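Local coordinates for DUF3298 domain-containing protein (Pseudomonas aeruginosa, PDB 4E72) that is of unknown function but belongs to the DUF3298 family and is probably made as a signal-bearing lipoprotein, consistent with a place in the cell envelope, at residues A[118-122]-A[179-183]. Residues are numbered along the deposited sequence; the frame is centred on the assembly and turned at random.
Sequences RGFIN and HVALT
Arg118 meets His179 through its backbone. Its carbonyl O lies 3.0 Å above the plane of the imidazole, offset toward the rim on the CE1 and NE2 side. The angle is poor for a hydrogen bond, and His179 NE2 bonds instead to Asp192. Gly119 follows over the same face, with its CA 4.2 Å from the His179 ring centroid in a CH-pi contact. A water joins the strands just beyond it. It accepts from Phe120 N at 2.8 Å and is also hydrogen-bonded to His179 ND1. Both imidazole nitrogens therefore have polar partners, which should fix the rotation of the ring.

The Phe120 side chain points at the other strand, with CG beside the backbone N (chi1 -70°). Ala181 CB sits almost over the centre of one ring face, 3.5 Å from the centroid. The edge of the same ring meets the His179 carbonyl carbon and Val180 N near its plane.

Segment 118-122 belongs to an inner strand of the six-stranded mixed sheet. Segment 179-183 includes an outermost strand of the antiparallel sheet 179-181, 187-190 and 205-208. The two strands cross at 42°, and their axes come within 6.2 Å. The contact is thus packing between two sheets, bridged by side chains.

Ile121 points away from the second segment, while its backbone hydrogen-bonds to Ile101 within the sheet. Asn122 faces the second segment again, and its buried amide grips that backbone at two points. Its OD1 accepts a nearly straight bond from Leu182 N, 2.9 Å long, with the donor tilted from the carbonyl plane. Its ND2 donates to Val180 O, also at 2.9 Å. These bonds straddle Ala181, next to an inverse gamma turn centred on Leu182.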
# COMPACT_ATOMS: atom_id res chain seq x y z
N ARG A 118 2.13 3.92 -2.63
CA ARG A 118 1.96 2.90 -1.58
C ARG A 118 0.56 2.38 -1.67
O ARG A 118 -0.29 3.08 -2.19
CB ARG A 118 2.23 3.42 -0.14
CG ARG A 118 3.67 3.78 0.16
CD ARG A 118 4.62 2.59 0.27
NE ARG A 118 5.96 3.02 0.65
CZ ARG A 118 6.87 3.56 -0.16
NH1 ARG A 118 6.59 3.75 -1.45
NH2 ARG A 118 8.05 3.94 0.30
N GLY A 119 0.35 1.16 -1.19
CA GLY A 119 -0.96 0.51 -1.20
C GLY A 119 -1.00 -0.71 -0.29
O GLY A 119 0.04 -1.21 0.16
N PHE A 120 -2.21 -1.17 -0.00
CA PHE A 120 -2.39 -2.38 0.80
C PHE A 120 -3.32 -3.35 0.09
O PHE A 120 -4.19 -2.94 -0.68
CB PHE A 120 -2.98 -2.06 2.19
CG PHE A 120 -2.09 -1.34 3.17
CD1 PHE A 120 -0.85 -1.87 3.53
CD2 PHE A 120 -2.54 -0.19 3.82
CE1 PHE A 120 -0.04 -1.22 4.47
CE2 PHE A 120 -1.73 0.45 4.77
CZ PHE A 120 -0.48 -0.06 5.07
N ILE A 121 -3.14 -4.63 0.38
CA ILE A 121 -4.05 -5.71 0.04
C ILE A 121 -4.38 -6.38 1.38
O ILE A 121 -3.47 -6.76 2.11
CB ILE A 121 -3.53 -6.73 -1.01
CG1 ILE A 121 -3.08 -6.06 -2.33
CG2 ILE A 121 -4.57 -7.86 -1.24
CD1 ILE A 121 -2.29 -6.99 -3.30
N ASN A 122 -5.66 -6.47 1.72
CA ASN A 122 -6.13 -7.18 2.92
C ASN A 122 -6.86 -8.43 2.42
O ASN A 122 -8.01 -8.36 2.05
CB ASN A 122 -7.02 -6.31 3.80
CG ASN A 122 -6.31 -5.14 4.38
OD1 ASN A 122 -5.77 -5.22 5.49
ND2 ASN A 122 -6.27 -4.03 3.63
N HIS A 179 -5.81 3.65 1.70
CA HIS A 179 -4.92 2.58 2.21
C HIS A 179 -5.08 2.34 3.69
O HIS A 179 -4.52 3.04 4.54
CB HIS A 179 -3.44 2.90 1.89
CG HIS A 179 -3.21 3.61 0.58
ND1 HIS A 179 -3.66 3.07 -0.62
CD2 HIS A 179 -2.53 4.75 0.32
CE1 HIS A 179 -3.27 3.91 -1.56
NE2 HIS A 179 -2.54 4.91 -1.05
N VAL A 180 -5.84 1.29 3.99
CA VAL A 180 -6.21 0.88 5.34
C VAL A 180 -5.79 -0.56 5.49
O VAL A 180 -6.21 -1.38 4.69
CB VAL A 180 -7.74 1.06 5.57
CG1 VAL A 180 -8.18 0.50 6.94
CG2 VAL A 180 -8.18 2.51 5.42
N ALA A 181 -5.00 -0.89 6.53
CA ALA A 181 -4.60 -2.27 6.75
C ALA A 181 -5.04 -2.78 8.11
O ALA A 181 -4.93 -2.06 9.12
CB ALA A 181 -3.11 -2.41 6.61
N LEU A 182 -5.55 -4.04 8.14
CA LEU A 182 -5.96 -4.71 9.35
C LEU A 182 -4.72 -5.32 10.02
O LEU A 182 -4.56 -6.54 10.10
CB LEU A 182 -7.06 -5.77 9.08
CG LEU A 182 -8.46 -5.24 8.67
CD1 LEU A 182 -9.39 -6.40 8.35
CD2 LEU A 182 -9.10 -4.38 9.78
N THR A 183 -3.80 -4.44 10.50
CA THR A 183 -2.58 -4.87 11.17
C THR A 183 -2.98 -5.39 12.59
O THR A 183 -4.10 -5.16 13.07
CB THR A 183 -1.52 -3.77 11.12
OG1 THR A 183 -2.14 -2.51 11.33
CG2 THR A 183 -0.80 -3.72 9.77
O HOH W 1 -4.43 0.31 -0.99